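Side-chain contacts in homospermidine synthase (Legionella pneumophila subsp. pneumophila str. Philadelphia 1, PDB 2PH5), which binds NAD and probably catalyses the formation of the polyamine homospermidine: residues A[33-38]-A[431-436]; A[165-170]-A[297-302]; A[170-175]-A[182-187]; A[276-281]-A[360-365]. All coordinates share one frame; numbering follows the deposited sequence.

In the fold
From the N terminus, the chain first enters the NAD-binding, Rossmann-type part. There the end of helix 23-35 opens the long loop that contact 1 closes almost 400 residues later, at 431-436; the other three contacts fall within that loop. Helix 158-176 takes part in two contacts. Contact 3 closes quickly, when 182-187 folds back on 170-175, and lies inside the larger loop ended by contact 2 at helix 295-302. Contact 4 starts at 276-281, before contact 2 has closed, and ends at 360-365, so these two cross. Helix 158-176 also packs on strand 352-364, through F166 and I167 on V361 and L171 on L363, placing contacts 2 and 3 on one side of the strand, contact 4 on the other.

Contact 1 of 4, residues A[33-38]-A[431-436]; sequences FEKFDI and KPYLGK
The phenol ring of Y433 is met from its hydroxyl end, and two side chains of segment 33-38 flank that end. On the CE1 side the carboxylate of E34 places OE1 at the ring edge, in the ring plane, 3.7 Å from Y433 CE1. On the CE2 side the edge is met near the plane by an aliphatic carbon, with K35 CE 4.2 Å from Y433 CE2. The carboxylate is not coplanar with the ring: the two planes are 51° apart, and OE2 approaches obliquely. OE2 receives a weak hydrogen bond from the phenol, Y433 OH to E34 OE2 measuring 2.7 Å. The second oxygen is close, at 3.3 Å from E34 OE1 to Y433 OH, but its angle is poor, so of the two carboxylate oxygens only OE2 is bonded, and weakly.

E34 and K35 sit in the last turn of helix 23-35, which follows the glycine-rich, NAD-binding turn of the Rossmann-type fold, while Y433 belongs to the 3-10 turn after helix 423-430. The link therefore joins the nucleotide-binding part to the C-terminal part of the chain. Y433 also packs on A398 of helix 391-408.

E34 reaches across because CG lies anti to the backbone N (chi1 -171°) and the chain stays extended beyond it, running head-on toward the tyrosine. K35 instead bends at chi2 (-81°) and slides past the ring in the opposite direction, its CG 3.9 Å from Y433 OH.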
loop_
_atom_site.group_PDB
_atom_site.type_symbol
_atom_site.label_atom_id
_atom_site.label_comp_id
_atom_site.label_asym_id
_atom_site.label_seq_id
_atom_site.Cartn_x
_atom_site.Cartn_y
_atom_site.Cartn_z
ATOM N N PHE A 33 -27.161 24.200 12.087
ATOM C CA PHE A 33 -28.071 25.210 11.572
ATOM C C PHE A 33 -29.135 24.578 10.693
ATOM O O PHE A 33 -30.132 25.210 10.360
ATOM C CB PHE A 33 -27.297 26.269 10.793
ATOM C CG PHE A 33 -26.449 27.138 11.662
ATOM C CD1 PHE A 33 -27.037 28.046 12.537
ATOM C CD2 PHE A 33 -25.062 27.023 11.642
ATOM C CE1 PHE A 33 -26.252 28.831 13.385
ATOM C CE2 PHE A 33 -24.269 27.802 12.483
ATOM C CZ PHE A 33 -24.864 28.707 13.357
ATOM N N GLU A 34 -28.925 23.319 10.333
ATOM C CA GLU A 34 -29.874 22.607 9.492
ATOM C C GLU A 34 -30.971 21.971 10.344
ATOM O O GLU A 34 -32.113 21.850 9.908
ATOM C CB GLU A 34 -29.150 21.529 8.685
ATOM C CG GLU A 34 -29.996 20.864 7.609
ATOM C CD GLU A 34 -29.270 19.721 6.923
ATOM O OE1 GLU A 34 -28.030 19.809 6.761
ATOM O OE2 GLU A 34 -29.933 18.735 6.538
ATOM N N LYS A 35 -30.620 21.582 11.565
ATOM C CA LYS A 35 -31.565 20.951 12.474
ATOM C C LYS A 35 -32.067 21.869 13.588
ATOM O O LYS A 35 -33.008 21.525 14.305
ATOM C CB LYS A 35 -30.922 19.714 13.100
ATOM C CG LYS A 35 -30.862 18.515 12.186
ATOM C CD LYS A 35 -32.193 17.835 12.186
ATOM C CE LYS A 35 -32.127 16.490 11.524
ATOM N NZ LYS A 35 -33.485 15.895 11.565
ATOM N N PHE A 36 -31.449 23.033 13.743
ATOM C CA PHE A 36 -31.860 23.948 14.798
ATOM C C PHE A 36 -32.228 25.327 14.292
ATOM O O PHE A 36 -31.528 25.901 13.458
ATOM C CB PHE A 36 -30.755 24.056 15.849
ATOM C CG PHE A 36 -30.554 22.800 16.635
ATOM C CD1 PHE A 36 -31.340 22.527 17.745
ATOM C CD2 PHE A 36 -29.609 21.864 16.238
ATOM C CE1 PHE A 36 -31.186 21.332 18.451
ATOM C CE2 PHE A 36 -29.448 20.666 16.937
ATOM C CZ PHE A 36 -30.237 20.401 18.042
ATOM N N ASP A 37 -33.349 25.845 14.788
ATOM C CA ASP A 37 -33.819 27.175 14.416
ATOM C C ASP A 37 -33.144 28.127 15.388
ATOM O O ASP A 37 -33.790 28.870 16.129
ATOM C CB ASP A 37 -35.339 27.266 14.555
ATOM C CG ASP A 37 -35.864 28.650 14.243
ATOM O OD1 ASP A 37 -35.401 29.248 13.247
ATOM O OD2 ASP A 37 -36.736 29.134 14.992
ATOM N N ILE A 38 -31.822 28.082 15.362
ATOM C CA ILE A 38 -30.996 28.869 16.243
ATOM C C ILE A 38 -30.325 30.019 15.502
ATOM O O ILE A 38 -30.213 30.007 14.271
ATOM C CB ILE A 38 -29.942 27.942 16.891
ATOM C CG1 ILE A 38 -29.346 28.595 18.126
ATOM C CG2 ILE A 38 -28.853 27.598 15.893
ATOM C CD1 ILE A 38 -28.459 27.659 18.928
ATOM N N LYS A 431 -30.135 8.757 9.487
ATOM C CA LYS A 431 -30.413 8.089 8.215
ATOM C C LYS A 431 -30.404 8.995 6.986
ATOM O O LYS A 431 -29.897 8.619 5.938
ATOM C CB LYS A 431 -31.757 7.361 8.314
ATOM C CG LYS A 431 -31.790 6.003 7.639
ATOM C CD LYS A 431 -32.736 5.047 8.377
ATOM C CE LYS A 431 -32.656 3.618 7.817
ATOM N NZ LYS A 431 -33.447 2.612 8.591
ATOM N N PRO A 432 -30.984 10.200 7.096
ATOM C CA PRO A 432 -31.012 11.126 5.955
ATOM C C PRO A 432 -29.635 11.668 5.608
ATOM O O PRO A 432 -29.469 12.379 4.620
ATOM C CB PRO A 432 -31.941 12.239 6.436
ATOM C CG PRO A 432 -32.878 11.515 7.346
ATOM C CD PRO A 432 -31.927 10.641 8.140
ATOM N N TYR A 433 -28.649 11.318 6.424
ATOM C CA TYR A 433 -27.284 11.790 6.234
ATOM C C TYR A 433 -26.318 10.668 5.877
ATOM O O TYR A 433 -25.144 10.922 5.612
ATOM C CB TYR A 433 -26.796 12.452 7.525
ATOM C CG TYR A 433 -27.444 13.777 7.852
ATOM C CD1 TYR A 433 -27.072 14.936 7.177
ATOM C CD2 TYR A 433 -28.407 13.878 8.857
ATOM C CE1 TYR A 433 -27.635 16.166 7.492
ATOM C CE2 TYR A 433 -28.983 15.108 9.183
ATOM C CZ TYR A 433 -28.588 16.251 8.493
ATOM O OH TYR A 433 -29.136 17.478 8.800
ATOM N N LEU A 434 -26.814 9.435 5.854
ATOM C CA LEU A 434 -25.962 8.278 5.597
ATOM C C LEU A 434 -26.093 7.600 4.233
ATOM O O LEU A 434 -25.586 6.495 4.032
ATOM C CB LEU A 434 -26.188 7.253 6.716
ATOM C CG LEU A 434 -26.020 7.816 8.136
ATOM C CD1 LEU A 434 -26.305 6.738 9.178
ATOM C CD2 LEU A 434 -24.613 8.336 8.297
ATOM N N GLY A 435 -26.755 8.268 3.294
ATOM C CA GLY A 435 -26.927 7.698 1.971
ATOM C C GLY A 435 -27.776 6.444 2.046
ATOM O O GLY A 435 -28.796 6.410 2.742
ATOM N N LYS A 436 -27.368 5.411 1.323
ATOM C CA LYS A 436 -28.107 4.166 1.356
ATOM C C LYS A 436 -27.642 3.363 2.563
ATOM O O LYS A 436 -26.455 3.083 2.716
ATOM C CB LYS A 436 -27.886 3.374 0.069
ATOM C CG LYS A 436 -26.439 3.147 -0.276
ATOM C CD LYS A 436 -26.309 2.412 -1.603
ATOM C CE LYS A 436 -27.022 1.063 -1.569
ATOM N NZ LYS A 436 -26.653 0.216 -2.747
#

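Contact 2 of 4, residues A[165-170]-A[297-302]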
loop_
_atom_site.group_PDB
_atom_site.type_symbol
_atom_site.label_atom_id
_atom_site.label_comp_id
_atom_site.label_asym_id
_atom_site.label_seq_id
_atom_site.Cartn_x
_atom_site.Cartn_y
_atom_site.Cartn_z
ATOM N N HIS A 165 -25.163 1.452 17.400
ATOM C CA HIS A 165 -26.552 1.411 16.973
ATOM C C HIS A 165 -26.763 0.498 15.777
ATOM O O HIS A 165 -27.857 -0.037 15.597
ATOM C CB HIS A 165 -27.055 2.815 16.658
ATOM C CG HIS A 165 -26.932 3.753 17.811
ATOM N ND1 HIS A 165 -26.298 4.973 17.713
ATOM C CD2 HIS A 165 -27.321 3.633 19.100
ATOM C CE1 HIS A 165 -26.298 5.561 18.895
ATOM N NE2 HIS A 165 -26.912 4.770 19.754
ATOM N N PHE A 166 -25.730 0.314 14.956
ATOM C CA PHE A 166 -25.861 -0.569 13.799
ATOM C C PHE A 166 -25.891 -2.024 14.261
ATOM O O PHE A 166 -26.598 -2.851 13.686
ATOM C CB PHE A 166 -24.711 -0.371 12.794
ATOM C CG PHE A 166 -24.815 0.890 11.957
ATOM C CD1 PHE A 166 -26.051 1.468 11.670
ATOM C CD2 PHE A 166 -23.663 1.464 11.404
ATOM C CE1 PHE A 166 -26.142 2.596 10.845
ATOM C CE2 PHE A 166 -23.739 2.594 10.575
ATOM C CZ PHE A 166 -24.980 3.159 10.294
ATOM N N ILE A 167 -25.131 -2.341 15.302
ATOM C CA ILE A 167 -25.109 -3.710 15.792
ATOM C C ILE A 167 -26.489 -4.121 16.305
ATOM O O ILE A 167 -26.977 -5.203 15.983
ATOM C CB ILE A 167 -24.036 -3.888 16.889
ATOM C CG1 ILE A 167 -22.657 -3.994 16.224
ATOM C CG2 ILE A 167 -24.335 -5.131 17.733
ATOM C CD1 ILE A 167 -21.484 -4.029 17.189
ATOM N N LYS A 168 -27.129 -3.251 17.078
ATOM C CA LYS A 168 -28.457 -3.553 17.605
ATOM C C LYS A 168 -29.457 -3.710 16.464
ATOM O O LYS A 168 -30.304 -4.599 16.490
ATOM C CB LYS A 168 -28.940 -2.438 18.533
ATOM C CG LYS A 168 -28.205 -2.330 19.850
ATOM C CD LYS A 168 -28.739 -1.148 20.626
ATOM C CE LYS A 168 -28.168 -1.069 22.034
ATOM N NZ LYS A 168 -28.870 -0.001 22.803
ATOM N N GLU A 169 -29.369 -2.838 15.468
ATOM C CA GLU A 169 -30.290 -2.906 14.340
ATOM C C GLU A 169 -30.135 -4.241 13.624
ATOM O O GLU A 169 -31.123 -4.914 13.326
ATOM C CB GLU A 169 -30.038 -1.747 13.367
ATOM C CG GLU A 169 -31.031 -1.670 12.205
ATOM C CD GLU A 169 -32.400 -1.136 12.601
ATOM O OE1 GLU A 169 -32.889 -1.486 13.694
ATOM O OE2 GLU A 169 -32.998 -0.373 11.809
ATOM N N ALA A 170 -28.889 -4.630 13.371
ATOM C CA ALA A 170 -28.605 -5.887 12.686
ATOM C C ALA A 170 -29.079 -7.075 13.515
ATOM O O ALA A 170 -29.642 -8.034 12.984
ATOM C CB ALA A 170 -27.107 -6.004 12.402
ATOM N N ILE A 297 -13.810 -2.769 23.714
ATOM C CA ILE A 297 -14.033 -3.351 25.025
ATOM C C ILE A 297 -15.459 -3.123 25.519
ATOM O O ILE A 297 -16.080 -4.016 26.101
ATOM C CB ILE A 297 -13.055 -2.771 26.051
ATOM C CG1 ILE A 297 -11.628 -2.880 25.511
ATOM C CG2 ILE A 297 -13.210 -3.491 27.386
ATOM C CD1 ILE A 297 -11.272 -4.244 24.948
ATOM N N SER A 298 -15.972 -1.922 25.280
ATOM C CA SER A 298 -17.322 -1.576 25.698
ATOM C C SER A 298 -18.366 -2.438 24.983
ATOM O O SER A 298 -19.324 -2.894 25.603
ATOM C CB SER A 298 -17.589 -0.092 25.435
ATOM O OG SER A 298 -17.419 0.219 24.062
ATOM N N LEU A 299 -18.185 -2.669 23.688
ATOM C CA LEU A 299 -19.136 -3.486 22.942
ATOM C C LEU A 299 -19.053 -4.944 23.362
ATOM O O LEU A 299 -20.075 -5.597 23.559
ATOM C CB LEU A 299 -18.887 -3.385 21.434
ATOM C CG LEU A 299 -19.288 -2.061 20.789
ATOM C CD1 LEU A 299 -18.924 -2.059 19.311
ATOM C CD2 LEU A 299 -20.780 -1.848 20.982
ATOM N N THR A 300 -17.834 -5.453 23.492
ATOM C CA THR A 300 -17.635 -6.844 23.882
ATOM C C THR A 300 -18.351 -7.160 25.199
ATOM O O THR A 300 -19.126 -8.118 25.271
ATOM C CB THR A 300 -16.136 -7.174 24.015
ATOM O OG1 THR A 300 -15.493 -6.978 22.751
ATOM C CG2 THR A 300 -15.947 -8.613 24.448
ATOM N N ASN A 301 -18.097 -6.351 26.226
ATOM C CA ASN A 301 -18.725 -6.538 27.523
ATOM C C ASN A 301 -20.240 -6.386 27.388
ATOM O O ASN A 301 -21.005 -7.118 28.009
ATOM C CB ASN A 301 -18.191 -5.518 28.538
ATOM C CG ASN A 301 -16.742 -5.781 28.931
ATOM O OD1 ASN A 301 -16.167 -6.811 28.574
ATOM N ND2 ASN A 301 -16.153 -4.856 29.681
ATOM N N PHE A 302 -20.667 -5.436 26.565
ATOM C CA PHE A 302 -22.088 -5.194 26.345
ATOM C C PHE A 302 -22.774 -6.438 25.785
ATOM O O PHE A 302 -23.969 -6.626 25.972
ATOM C CB PHE A 302 -22.275 -4.026 25.373
ATOM C CG PHE A 302 -23.708 -3.621 25.175
ATOM C CD1 PHE A 302 -24.415 -2.988 26.198
ATOM C CD2 PHE A 302 -24.351 -3.859 23.962
ATOM C CE1 PHE A 302 -25.744 -2.591 26.018
ATOM C CE2 PHE A 302 -25.676 -3.468 23.771
ATOM C CZ PHE A 302 -26.374 -2.832 24.805
#
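With CG1 beside the backbone N and chi2 extended at 174°, I167 carries its CD1 methyl straight off helix 158-176 toward helix 295-302. L299 comes to meet it with a similar chi1, its CG anti to its own carbonyl carbon, and the two methyls touch, I167 CD1 to L299 CD1 at 3.9 Å. The two side chains meet at a slant, so the contact is confined to these ends. One turn further on, F302 takes the other course: its CG is anti to the backbone N (chi1 -175°), which swings the ring toward K168. The lysine runs fully extended and crosses the phenylalanine at about a right angle, laying its methylene against the far end of the ring, with K168 CE 3.7 Å from F302 CZ.

Beyond CE the chain leaves the ring, and the ammonium hydrogen-bonds the carbonyl O of E419, whose carboxylate accepts a hydrogen bond from S298 OG; E419 thus binds both helices. W191 also meets the F302 ring. The arrangement is two helices packed in the C-terminal part: helix 158-176, which begins at the NAD-binding residues A158, N159 and P160, lies over strand 352-364 of the mixed sheet and meets helix 295-302 through these side-chain ends.

Contact 3 of 4, residues A[170-175]-A[182-187]; sequences ALLNIA and INRPKN
L172, on helix 158-176, packs with R184 and P185 where the chain turns back after that helix, in the connection to helix 188-197. The leucine is the hub. With CG held beside the backbone N, chi1 -61° and chi2 near 180° direct the fork at the loop, one methyl to each partner. One branch is taken by the arginine, L172 CD1 lying 3.9 Å from R184 CG as the two chains pass at a slant. The other slides along the proline ring in the opposite direction, with L172 CD2 3.9 Å from P185 CD.

R184 uses only the root of its side chain here. Bends at chi2 (-113°) and chi3 curl the chain, so that only CG touches the leucine and NH1 can form its salt bridge with D422, just before helix 423-430; the aliphatic part thus packs while the charge is paired beyond it. P185 also rests against W191 of helix 188-197, whose N-cap is N187, with OD1 accepting from the backbone N of E190.

The smaller part of the contact, nearer the helix end, depends on a bent isoleucine. I182 tucks CG1 over its own backbone, flanked by N and C (chi1 71°), and a second turn at chi2 brings its terminal methyl back to the helix, where I182 CD1 stands 4.2 Å from A175 CB.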
loop_
_atom_site.group_PDB
_atom_site.type_symbol
_atom_site.label_atom_id
_atom_site.label_comp_id
_atom_site.label_asym_id
_atom_site.label_seq_id
_atom_site.Cartn_x
_atom_site.Cartn_y
_atom_site.Cartn_z
ATOM N N ALA A 170 -28.889 -4.630 13.371
ATOM C CA ALA A 170 -28.605 -5.887 12.686
ATOM C C ALA A 170 -29.079 -7.075 13.515
ATOM O O ALA A 170 -29.642 -8.034 12.984
ATOM C CB ALA A 170 -27.107 -6.004 12.402
ATOM N N LEU A 171 -28.840 -7.007 14.819
ATOM C CA LEU A 171 -29.248 -8.071 15.722
ATOM C C LEU A 171 -30.748 -8.323 15.584
ATOM O O LEU A 171 -31.192 -9.470 15.548
ATOM C CB LEU A 171 -28.886 -7.695 17.163
ATOM C CG LEU A 171 -27.963 -8.652 17.934
ATOM C CD1 LEU A 171 -26.919 -9.220 17.018
ATOM C CD2 LEU A 171 -27.320 -7.925 19.105
ATOM N N LEU A 172 -31.533 -7.256 15.484
ATOM C CA LEU A 172 -32.974 -7.421 15.345
ATOM C C LEU A 172 -33.348 -7.913 13.947
ATOM O O LEU A 172 -34.199 -8.792 13.812
ATOM C CB LEU A 172 -33.704 -6.107 15.653
ATOM C CG LEU A 172 -33.538 -5.504 17.050
ATOM C CD1 LEU A 172 -34.295 -4.192 17.118
ATOM C CD2 LEU A 172 -34.031 -6.469 18.123
ATOM N N ASN A 173 -32.723 -7.355 12.910
ATOM C CA ASN A 173 -33.035 -7.787 11.548
ATOM C C ASN A 173 -32.767 -9.275 11.364
ATOM O O ASN A 173 -33.585 -9.993 10.798
ATOM C CB ASN A 173 -32.238 -6.996 10.507
ATOM C CG ASN A 173 -32.691 -5.565 10.396
ATOM O OD1 ASN A 173 -33.713 -5.180 10.960
ATOM N ND2 ASN A 173 -31.941 -4.764 9.652
ATOM N N ILE A 174 -31.622 -9.744 11.843
ATOM C CA ILE A 174 -31.293 -11.155 11.707
ATOM C C ILE A 174 -32.335 -12.006 12.425
ATOM O O ILE A 174 -32.613 -13.133 12.021
ATOM C CB ILE A 174 -29.908 -11.474 12.294
ATOM C CG1 ILE A 174 -28.829 -10.687 11.540
ATOM C CG2 ILE A 174 -29.644 -12.975 12.203
ATOM C CD1 ILE A 174 -27.447 -10.812 12.146
ATOM N N ALA A 175 -32.904 -11.461 13.497
ATOM C CA ALA A 175 -33.923 -12.161 14.271
ATOM C C ALA A 175 -35.214 -12.307 13.459
ATOM O O ALA A 175 -35.813 -13.380 13.439
ATOM C CB ALA A 175 -34.197 -11.413 15.581
ATOM N N ILE A 182 -39.664 -11.484 18.917
ATOM C CA ILE A 182 -39.546 -11.109 20.319
ATOM C C ILE A 182 -39.693 -9.606 20.509
ATOM O O ILE A 182 -40.003 -8.879 19.564
ATOM C CB ILE A 182 -38.186 -11.558 20.909
ATOM C CG1 ILE A 182 -37.036 -10.721 20.332
ATOM C CG2 ILE A 182 -37.967 -13.033 20.612
ATOM C CD1 ILE A 182 -36.760 -10.937 18.859
ATOM N N ASN A 183 -39.476 -9.148 21.737
ATOM C CA ASN A 183 -39.581 -7.730 22.042
ATOM C C ASN A 183 -38.190 -7.113 21.987
ATOM O O ASN A 183 -37.193 -7.794 22.222
ATOM C CB ASN A 183 -40.177 -7.518 23.439
ATOM C CG ASN A 183 -41.463 -8.298 23.656
ATOM O OD1 ASN A 183 -41.442 -9.520 23.813
ATOM N ND2 ASN A 183 -42.590 -7.594 23.663
ATOM N N ARG A 184 -38.127 -5.824 21.670
ATOM C CA ARG A 184 -36.852 -5.126 21.595
ATOM C C ARG A 184 -36.217 -5.155 22.985
ATOM O O ARG A 184 -36.751 -4.573 23.929
ATOM C CB ARG A 184 -37.073 -3.680 21.139
ATOM C CG ARG A 184 -35.854 -3.044 20.487
ATOM C CD ARG A 184 -35.268 -1.917 21.320
ATOM N NE ARG A 184 -36.130 -0.739 21.366
ATOM C CZ ARG A 184 -36.534 -0.050 20.300
ATOM N NH1 ARG A 184 -37.316 1.016 20.451
ATOM N NH2 ARG A 184 -36.169 -0.425 19.081
ATOM N N PRO A 185 -35.066 -5.836 23.125
ATOM C CA PRO A 185 -34.356 -5.946 24.404
ATOM C C PRO A 185 -33.996 -4.600 25.016
ATOM O O PRO A 185 -33.801 -3.619 24.301
ATOM C CB PRO A 185 -33.125 -6.777 24.045
ATOM C CG PRO A 185 -32.897 -6.441 22.613
ATOM C CD PRO A 185 -34.278 -6.440 22.039
ATOM N N LYS A 186 -33.911 -4.553 26.343
ATOM C CA LYS A 186 -33.580 -3.306 27.022
ATOM C C LYS A 186 -32.172 -3.290 27.595
ATOM O O LYS A 186 -31.284 -2.612 27.082
ATOM C CB LYS A 186 -34.578 -3.016 28.146
ATOM C CG LYS A 186 -36.032 -2.996 27.709
ATOM C CD LYS A 186 -36.664 -4.373 27.828
ATOM C CE LYS A 186 -36.735 -4.818 29.280
ATOM N NZ LYS A 186 -37.545 -3.876 30.111
ATOM N N ASN A 187 -31.969 -4.034 28.670
ATOM C CA ASN A 187 -30.667 -4.078 29.309
ATOM C C ASN A 187 -29.633 -4.768 28.423
ATOM O O ASN A 187 -29.972 -5.402 27.418
ATOM C CB ASN A 187 -30.791 -4.822 30.627
ATOM C CG ASN A 187 -31.345 -6.203 30.439
ATOM O OD1 ASN A 187 -30.683 -7.070 29.878
ATOM N ND2 ASN A 187 -32.575 -6.414 30.883
#

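Contact 4 of 4, residues A[276-281]-A[360-365]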
loop_
_atom_site.group_PDB
_atom_site.type_symbol
_atom_site.label_atom_id
_atom_site.label_comp_id
_atom_site.label_asym_id
_atom_site.label_seq_id
_atom_site.Cartn_x
_atom_site.Cartn_y
_atom_site.Cartn_z
ATOM N N VAL A 276 -6.730 -8.333 8.599
ATOM C CA VAL A 276 -7.781 -9.294 8.892
ATOM C C VAL A 276 -8.708 -9.369 7.683
ATOM O O VAL A 276 -8.910 -8.380 6.977
ATOM C CB VAL A 276 -8.602 -8.882 10.132
ATOM C CG1 VAL A 276 -7.866 -9.271 11.415
ATOM C CG2 VAL A 276 -8.848 -7.393 10.096
ATOM N N ARG A 277 -9.256 -10.557 7.456
ATOM C CA ARG A 277 -10.164 -10.820 6.350
ATOM C C ARG A 277 -11.595 -10.453 6.746
ATOM O O ARG A 277 -12.143 -11.026 7.679
ATOM C CB ARG A 277 -10.117 -12.307 5.980
ATOM C CG ARG A 277 -8.777 -12.789 5.439
ATOM C CD ARG A 277 -8.789 -14.280 5.104
ATOM N NE ARG A 277 -7.557 -14.680 4.428
ATOM C CZ ARG A 277 -6.438 -15.057 5.043
ATOM N NH1 ARG A 277 -6.385 -15.104 6.369
ATOM N NH2 ARG A 277 -5.359 -15.359 4.334
ATOM N N SER A 278 -12.197 -9.504 6.040
ATOM C CA SER A 278 -13.557 -9.104 6.345
ATOM C C SER A 278 -14.378 -8.945 5.062
ATOM O O SER A 278 -13.946 -9.358 3.982
ATOM C CB SER A 278 -13.550 -7.811 7.163
ATOM O OG SER A 278 -14.823 -7.519 7.691
ATOM N N TRP A 279 -15.556 -8.337 5.166
ATOM C CA TRP A 279 -16.410 -8.196 3.996
ATOM C C TRP A 279 -17.225 -6.915 3.990
ATOM O O TRP A 279 -17.668 -6.440 5.036
ATOM C CB TRP A 279 -17.362 -9.387 3.924
ATOM C CG TRP A 279 -18.186 -9.423 2.690
ATOM C CD1 TRP A 279 -17.855 -10.009 1.509
ATOM C CD2 TRP A 279 -19.494 -8.864 2.513
ATOM N NE1 TRP A 279 -18.874 -9.861 0.602
ATOM C CE2 TRP A 279 -19.895 -9.161 1.190
ATOM C CE3 TRP A 279 -20.365 -8.144 3.341
ATOM C CZ2 TRP A 279 -21.137 -8.765 0.674
ATOM C CZ3 TRP A 279 -21.596 -7.750 2.829
ATOM C CH2 TRP A 279 -21.970 -8.065 1.505
ATOM N N THR A 280 -17.444 -6.387 2.789
ATOM C CA THR A 280 -18.207 -5.163 2.595
ATOM C C THR A 280 -19.126 -5.415 1.389
ATOM O O THR A 280 -18.740 -6.092 0.443
ATOM C CB THR A 280 -17.241 -3.975 2.334
ATOM O OG1 THR A 280 -17.812 -2.770 2.847
ATOM C CG2 THR A 280 -16.964 -3.812 0.839
ATOM N N PRO A 281 -20.357 -4.879 1.413
ATOM C CA PRO A 281 -21.286 -5.095 0.290
ATOM C C PRO A 281 -20.854 -4.592 -1.093
ATOM O O PRO A 281 -20.888 -5.348 -2.065
ATOM C CB PRO A 281 -22.591 -4.462 0.790
ATOM C CG PRO A 281 -22.128 -3.428 1.782
ATOM C CD PRO A 281 -20.994 -4.110 2.500
ATOM N N GLY A 360 -19.819 0.144 8.435
ATOM C CA GLY A 360 -20.851 -0.738 8.940
ATOM C C GLY A 360 -20.303 -1.838 9.823
ATOM O O GLY A 360 -19.107 -1.874 10.112
ATOM N N VAL A 361 -21.187 -2.734 10.250
ATOM C CA VAL A 361 -20.813 -3.848 11.108
ATOM C C VAL A 361 -21.160 -5.192 10.491
ATOM O O VAL A 361 -22.232 -5.378 9.921
ATOM C CB VAL A 361 -21.504 -3.770 12.479
ATOM C CG1 VAL A 361 -20.871 -2.671 13.310
ATOM C CG2 VAL A 361 -22.987 -3.508 12.292
ATOM N N LEU A 362 -20.240 -6.132 10.622
ATOM C CA LEU A 362 -20.427 -7.454 10.072
ATOM C C LEU A 362 -20.645 -8.443 11.201
ATOM O O LEU A 362 -19.788 -8.589 12.075
ATOM C CB LEU A 362 -19.186 -7.834 9.268
ATOM C CG LEU A 362 -19.173 -9.140 8.477
ATOM C CD1 LEU A 362 -20.328 -9.129 7.480
ATOM C CD2 LEU A 362 -17.822 -9.290 7.754
ATOM N N LEU A 363 -21.799 -9.103 11.205
ATOM C CA LEU A 363 -22.086 -10.109 12.229
ATOM C C LEU A 363 -21.964 -11.481 11.583
ATOM O O LEU A 363 -22.639 -11.752 10.597
ATOM C CB LEU A 363 -23.492 -9.927 12.796
ATOM C CG LEU A 363 -23.616 -8.730 13.729
ATOM C CD1 LEU A 363 -23.402 -7.435 12.949
ATOM C CD2 LEU A 363 -24.983 -8.745 14.369
HETATM N N MSE A 364 -21.095 -12.330 12.126
HETATM C CA MSE A 364 -20.879 -13.677 11.589
HETATM C C MSE A 364 -21.248 -14.776 12.591
HETATM O O MSE A 364 -21.088 -14.599 13.799
HETATM C CB MSE A 364 -19.412 -13.845 11.184
HETATM C CG MSE A 364 -18.925 -12.861 10.129
HETATM SE SE MSE A 364 -17.026 -12.420 10.322
HETATM C CE MSE A 364 -17.219 -10.862 11.465
ATOM N N GLY A 365 -21.737 -15.905 12.080
ATOM C CA GLY A 365 -22.113 -17.017 12.937
ATOM C C GLY A 365 -23.506 -17.578 12.697
ATOM O O GLY A 365 -23.719 -18.791 12.785
#
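S278 is the first residue of segment 276-281 to touch L362; it follows R277, whose NE forms a salt bridge with E338 of the second subunit. The serine has its hydroxyl anti to the backbone N (chi1 -169°), and L362 CD2 packs against it at 3.5 Å from S278 OG. That oxygen is buried, but its polar needs are met by a hydrogen bond with H204 ND1. Since the backbone of H204 also pairs with that of L362 in the mixed sheet, the histidine bonds to both sides and probably helps set their spacing.

The fold explains the meeting. Strand 275-278, half of a small antiparallel pair with 286-289, lies against one face of the mixed sheet; L362 points to that face, whereas its neighbour V361 points away, to helix 158-176.

At W279 the same leucine methyl meets backbone and side chain together, L362 CD2 being 3.6 Å from W279 N and 3.9 Å from W279 CB. The other branch, CD1, comes at the indole obliquely. W444 meets the ring of W279 and also touches L362. Further along, the extended chain passes the indole, with P281 N 3.4 Å above the W279 ring plane, offset toward its rim.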